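Local coordinates for capsid polyprotein VP90 (Turkey astrovirus 2, PDB 3TS3) that forms the projection (spike) domain of the astrovirus capsid, the P2 globular region of a polyprotein that probably self-assembles into an icosahedral shell, at residues P55-R60 against A155-T160; N78-T83 against Q180-L185. One frame throughout, in Å; residues are numbered along the deposited sequence.

Both interactions are apolar and buried, and both reach the large antiparallel sheet of the spike domain, but they approach it from different places. Interaction 1 lies nearer the centre of the domain, where strand 56-59 of a separate two-stranded sheet packs on strand 153-159; its touching groups are aliphatic and aromatic carbon. Interaction 2, whose centre is about 17 Å from that of interaction 1, joins strand 76-81 to an irregular loop at the subunit interface, so apolar packing there sits beside polar bonds to the second subunit. The two meet where Leu156 CD1 packs on Val82 CG2 at 4.1 Å, and their segments alternate along the chain.

Interaction 1. Residues P55-R60 against A155-T160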
loop_
_atom_site.group_PDB
_atom_site.type_symbol
_atom_site.label_atom_id
_atom_site.label_comp_id
_atom_site.label_asym_id
_atom_site.label_seq_id
_atom_site.Cartn_x
_atom_site.Cartn_y
_atom_site.Cartn_z
ATOM N N PRO C 55 7.944 -7.848 24.409
ATOM C CA PRO C 55 7.439 -8.792 23.414
ATOM C C PRO C 55 8.513 -9.231 22.415
ATOM O O PRO C 55 9.409 -8.464 22.092
ATOM C CB PRO C 55 6.347 -7.986 22.702
ATOM C CG PRO C 55 6.798 -6.573 22.829
ATOM C CD PRO C 55 7.403 -6.493 24.210
ATOM N N SER C 56 8.403 -10.466 21.941
ATOM C CA SER C 56 9.308 -10.990 20.930
ATOM C C SER C 56 8.604 -11.999 20.048
ATOM O O SER C 56 7.579 -12.546 20.423
ATOM C CB SER C 56 10.517 -11.668 21.575
ATOM O OG SER C 56 10.171 -12.947 22.072
ATOM N N ILE C 57 9.187 -12.248 18.883
ATOM C CA ILE C 57 8.742 -13.317 18.019
ATOM C C ILE C 57 9.905 -14.308 17.936
ATOM O O ILE C 57 11.004 -13.941 17.568
ATOM C CB ILE C 57 8.420 -12.799 16.610
ATOM C CG1 ILE C 57 7.220 -11.841 16.640
ATOM C CG2 ILE C 57 8.143 -13.965 15.666
ATOM C CD1 ILE C 57 5.948 -12.441 17.198
ATOM N N GLY C 58 9.650 -15.559 18.288
ATOM C CA GLY C 58 10.682 -16.573 18.272
ATOM C C GLY C 58 10.743 -17.408 17.010
ATOM O O GLY C 58 9.727 -17.693 16.393
ATOM N N TYR C 59 11.951 -17.812 16.643
ATOM C CA TYR C 59 12.135 -18.667 15.486
ATOM C C TYR C 59 13.300 -19.634 15.667
ATOM O O TYR C 59 14.119 -19.458 16.558
ATOM C CB TYR C 59 12.267 -17.851 14.197
ATOM C CG TYR C 59 13.448 -16.906 14.115
ATOM C CD1 TYR C 59 14.604 -17.280 13.460
ATOM C CD2 TYR C 59 13.391 -15.637 14.660
ATOM C CE1 TYR C 59 15.671 -16.424 13.353
ATOM C CE2 TYR C 59 14.456 -14.770 14.560
ATOM C CZ TYR C 59 15.595 -15.169 13.907
ATOM O OH TYR C 59 16.668 -14.314 13.804
ATOM N N ARG C 60 13.356 -20.654 14.818
ATOM C CA ARG C 60 14.393 -21.680 14.913
ATOM C C ARG C 60 15.646 -21.326 14.122
ATOM O O ARG C 60 15.575 -20.814 13.010
ATOM C CB ARG C 60 13.849 -23.037 14.457
ATOM C CG ARG C 60 14.892 -24.134 14.389
ATOM C CD ARG C 60 14.301 -25.431 13.835
ATOM N NE ARG C 60 13.082 -25.805 14.542
ATOM C CZ ARG C 60 13.015 -26.734 15.487
ATOM N NH1 ARG C 60 14.100 -27.403 15.843
ATOM N NH2 ARG C 60 11.856 -27.000 16.075
ATOM N N ALA C 155 5.430 -8.981 12.315
ATOM C CA ALA C 155 5.667 -10.293 11.754
ATOM C C ALA C 155 4.577 -10.702 10.786
ATOM O O ALA C 155 3.416 -10.443 11.025
ATOM C CB ALA C 155 5.780 -11.323 12.861
ATOM N N LEU C 156 4.970 -11.364 9.705
ATOM C CA LEU C 156 4.013 -11.959 8.788
ATOM C C LEU C 156 4.169 -13.467 8.929
ATOM O O LEU C 156 5.257 -14.001 8.755
ATOM C CB LEU C 156 4.284 -11.529 7.346
ATOM C CG LEU C 156 3.442 -12.168 6.234
ATOM C CD1 LEU C 156 1.980 -11.797 6.349
ATOM C CD2 LEU C 156 3.983 -11.763 4.875
ATOM N N PHE C 157 3.074 -14.140 9.255
ATOM C CA PHE C 157 3.085 -15.579 9.426
ATOM C C PHE C 157 2.278 -16.226 8.315
ATOM O O PHE C 157 1.390 -15.615 7.745
ATOM C CB PHE C 157 2.394 -15.988 10.733
ATOM C CG PHE C 157 3.063 -15.510 11.992
ATOM C CD1 PHE C 157 4.156 -16.177 12.512
ATOM C CD2 PHE C 157 2.545 -14.446 12.700
ATOM C CE1 PHE C 157 4.746 -15.753 13.683
ATOM C CE2 PHE C 157 3.126 -14.026 13.869
ATOM C CZ PHE C 157 4.230 -14.680 14.358
ATOM N N TYR C 158 2.591 -17.482 8.028
ATOM C CA TYR C 158 1.722 -18.294 7.207
ATOM C C TYR C 158 1.232 -19.393 8.140
ATOM O O TYR C 158 2.007 -20.254 8.545
ATOM C CB TYR C 158 2.458 -18.874 6.004
ATOM C CG TYR C 158 1.564 -19.652 5.058
ATOM C CD1 TYR C 158 0.514 -19.038 4.415
ATOM C CD2 TYR C 158 1.788 -20.986 4.807
ATOM C CE1 TYR C 158 -0.304 -19.733 3.560
ATOM C CE2 TYR C 158 0.978 -21.691 3.949
ATOM C CZ TYR C 158 -0.068 -21.061 3.323
ATOM O OH TYR C 158 -0.883 -21.760 2.464
ATOM N N ARG C 159 -0.056 -19.362 8.471
ATOM C CA ARG C 159 -0.626 -20.383 9.341
ATOM C C ARG C 159 -1.054 -21.525 8.437
ATOM O O ARG C 159 -2.110 -21.498 7.831
ATOM C CB ARG C 159 -1.818 -19.836 10.127
ATOM C CG ARG C 159 -2.376 -20.809 11.167
ATOM C CD ARG C 159 -3.743 -20.392 11.708
ATOM N NE ARG C 159 -3.702 -19.180 12.516
ATOM C CZ ARG C 159 -4.510 -18.140 12.360
ATOM N NH1 ARG C 159 -5.435 -18.140 11.411
ATOM N NH2 ARG C 159 -4.385 -17.094 13.157
ATOM N N THR C 160 -0.210 -22.542 8.379
ATOM C CA THR C 160 -0.369 -23.652 7.455
ATOM C C THR C 160 -1.668 -24.417 7.654
ATOM O O THR C 160 -2.234 -24.913 6.699
ATOM C CB THR C 160 0.822 -24.627 7.525
ATOM O OG1 THR C 160 0.906 -25.193 8.830
ATOM C CG2 THR C 160 2.113 -23.901 7.234
#
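Ile57 meets Ala155 and the edge of the Phe157 ring, so one branched side chain bridges two alternate residues of strand 153-159. Its CG1 meets Ala155 CB at 4.1 Å. Beyond this, the terminal CD1 reaches Phe157 CZ at 4.0 Å, arriving at the ring edge close to the ring plane, while the other branch, Ile57 CG2, stands 4.2 Å from the same Phe157 CZ. Ile57 and Phe157 come from opposite directions. Phe157 gets there although its CB does not point at strand 56-59: with CG anti to its carbonyl carbon (chi1 -64°), the ring is carried across until CZ faces both isoleucine branches. Val143 and Phe168, on the strands flanking 153-159 in the large sheet, touch both Ile57 and Phe157, and Phe69, on the partner of strand 56-59, also packs on Ile57. The backbone of Ile57 is hydrogen-bonded to that of Phe69, and nearby Arg60 is joined to Lys119 of the large sheet by a backbone hydrogen bond. All three touching residues are buried and meet through carbon alone, which implies that between these two strands the attraction is hydrophobic and non-directional.

Interaction 2. Residues N78-T83 against Q180-L185; sequences NILDVT and QNLKML
Leu80 CD1 faces two side chains of segment 180-185, coming within 4.3 Å of Met184 SD and 4.5 Å of Leu182 CD2. These are loose van der Waals approaches, with one methyl serving both partners. The methionine is folded, and its first two torsions (chi1 -69°, chi2 -67°) turn the sulfur toward Leu80. In Leu182, CG is anti to the backbone N (chi1 -175°), which carries the branch toward the strand, and CD2 is the methyl that meets Leu80. Around this apolar group, Pro40, Ala42 and Phe169 also pack on Leu80, whose backbone is hydrogen-bonded to that of Leu167 in strand 164-171. Asn78, on the same side of the strand as Leu80, is gripped by hydrogen bonds through OD1 to Tyr179 OH and through ND2 to Phe169 O. At the strand end, Asp81 OD1 accepts Thr83 N at 3.0 Å, from above the carboxylate plane, forming an Asx turn, and also takes a hydrogen bond from Thr83 OG1 on its syn side. The loop is held from beyond the chain: Thr205 OG1 of the second subunit is hydrogen-bonded to Leu182 O and Met184 N, and Val206 of that subunit packs on Met184. Leu80 therefore receives an irregular interface loop on one face of the antiparallel sheet, in the dimeric assembly of the astrovirus spike.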
loop_
_atom_site.group_PDB
_atom_site.type_symbol
_atom_site.label_atom_id
_atom_site.label_comp_id
_atom_site.label_asym_id
_atom_site.label_seq_id
_atom_site.Cartn_x
_atom_site.Cartn_y
_atom_site.Cartn_z
ATOM N N ASN C 78 -2.697 -6.859 17.287
ATOM C CA ASN C 78 -3.584 -7.109 16.175
ATOM C C ASN C 78 -3.182 -8.317 15.354
ATOM O O ASN C 78 -2.068 -8.406 14.898
ATOM C CB ASN C 78 -3.609 -5.860 15.297
ATOM C CG ASN C 78 -3.958 -4.616 16.085
ATOM O OD1 ASN C 78 -5.115 -4.339 16.319
ATOM N ND2 ASN C 78 -2.951 -3.874 16.506
ATOM N N ILE C 79 -4.118 -9.242 15.186
ATOM C CA ILE C 79 -3.911 -10.408 14.353
ATOM C C ILE C 79 -4.849 -10.243 13.160
ATOM O O ILE C 79 -6.046 -10.481 13.270
ATOM C CB ILE C 79 -4.274 -11.686 15.130
ATOM C CG1 ILE C 79 -3.520 -11.730 16.458
ATOM C CG2 ILE C 79 -3.962 -12.919 14.317
ATOM C CD1 ILE C 79 -3.990 -12.808 17.408
ATOM N N LEU C 80 -4.289 -9.855 12.019
ATOM C CA LEU C 80 -5.089 -9.589 10.828
ATOM C C LEU C 80 -4.786 -10.572 9.701
ATOM O O LEU C 80 -3.683 -11.071 9.587
ATOM C CB LEU C 80 -4.881 -8.151 10.348
ATOM C CG LEU C 80 -5.238 -7.039 11.330
ATOM C CD1 LEU C 80 -5.197 -5.708 10.597
ATOM C CD2 LEU C 80 -6.609 -7.273 11.926
ATOM N N ASP C 81 -5.790 -10.832 8.874
ATOM C CA ASP C 81 -5.673 -11.776 7.773
ATOM C C ASP C 81 -5.480 -10.998 6.471
ATOM O O ASP C 81 -6.292 -10.164 6.129
ATOM C CB ASP C 81 -6.968 -12.595 7.710
ATOM C CG ASP C 81 -7.023 -13.541 6.529
ATOM O OD1 ASP C 81 -5.978 -13.903 5.990
ATOM O OD2 ASP C 81 -8.145 -13.930 6.169
ATOM N N VAL C 82 -4.379 -11.247 5.768
ATOM C CA VAL C 82 -4.127 -10.570 4.502
ATOM C C VAL C 82 -4.244 -11.516 3.308
ATOM O O VAL C 82 -3.859 -11.180 2.212
ATOM C CB VAL C 82 -2.768 -9.838 4.498
ATOM C CG1 VAL C 82 -2.795 -8.683 5.487
ATOM C CG2 VAL C 82 -1.632 -10.805 4.809
ATOM N N THR C 83 -4.803 -12.694 3.537
ATOM C CA THR C 83 -4.863 -13.697 2.486
ATOM C C THR C 83 -5.663 -13.323 1.240
ATOM O O THR C 83 -5.220 -13.561 0.131
ATOM C CB THR C 83 -5.470 -15.005 3.036
ATOM O OG1 THR C 83 -4.840 -15.343 4.275
ATOM C CG2 THR C 83 -5.284 -16.139 2.051
ATOM N N GLN C 180 -12.322 0.396 12.849
ATOM C CA GLN C 180 -12.651 1.660 12.202
ATOM C C GLN C 180 -11.557 2.729 12.284
ATOM O O GLN C 180 -11.412 3.539 11.373
ATOM C CB GLN C 180 -13.994 2.197 12.700
ATOM C CG GLN C 180 -14.016 2.628 14.149
ATOM C CD GLN C 180 -14.414 1.519 15.108
ATOM O OE1 GLN C 180 -14.251 0.340 14.827
ATOM N NE2 GLN C 180 -14.933 1.913 16.259
ATOM N N ASN C 181 -10.845 2.770 13.404
ATOM C CA ASN C 181 -9.763 3.726 13.629
ATOM C C ASN C 181 -8.475 3.509 12.851
ATOM O O ASN C 181 -7.736 4.439 12.627
ATOM C CB ASN C 181 -9.402 3.838 15.109
ATOM C CG ASN C 181 -10.593 4.120 15.982
ATOM O OD1 ASN C 181 -11.564 4.723 15.552
ATOM N ND2 ASN C 181 -10.510 3.696 17.233
ATOM N N LEU C 182 -8.181 2.263 12.521
ATOM C CA LEU C 182 -6.868 1.938 12.009
ATOM C C LEU C 182 -6.676 2.331 10.550
ATOM O O LEU C 182 -7.445 1.945 9.687
ATOM C CB LEU C 182 -6.595 0.443 12.212
ATOM C CG LEU C 182 -5.211 -0.097 11.858
ATOM C CD1 LEU C 182 -4.135 0.705 12.540
ATOM C CD2 LEU C 182 -5.106 -1.562 12.211
ATOM N N LYS C 183 -5.641 3.119 10.296
ATOM C CA LYS C 183 -5.300 3.472 8.932
ATOM C C LYS C 183 -4.019 2.691 8.629
ATOM O O LYS C 183 -2.962 2.996 9.149
ATOM C CB LYS C 183 -5.103 4.985 8.789
ATOM C CG LYS C 183 -6.131 5.888 9.515
ATOM C CD LYS C 183 -7.589 5.628 9.152
ATOM C CE LYS C 183 -8.517 6.654 9.831
ATOM N NZ LYS C 183 -9.931 6.196 9.942
ATOM N N MET C 184 -4.133 1.659 7.804
ATOM C CA MET C 184 -3.012 0.773 7.522
ATOM C C MET C 184 -1.842 1.416 6.802
ATOM O O MET C 184 -2.016 2.293 5.979
ATOM C CB MET C 184 -3.460 -0.427 6.692
ATOM C CG MET C 184 -4.332 -1.391 7.417
ATOM S SD MET C 184 -3.464 -2.249 8.746
ATOM C CE MET C 184 -2.086 -2.942 7.888
ATOM N N LEU C 185 -0.660 0.906 7.106
ATOM C CA LEU C 185 0.586 1.338 6.498
ATOM C C LEU C 185 1.150 0.183 5.689
ATOM O O LEU C 185 0.766 -0.951 5.876
ATOM C CB LEU C 185 1.605 1.705 7.577
ATOM C CG LEU C 185 1.215 2.803 8.563
ATOM C CD1 LEU C 185 2.321 2.996 9.586
ATOM C CD2 LEU C 185 0.921 4.089 7.845
#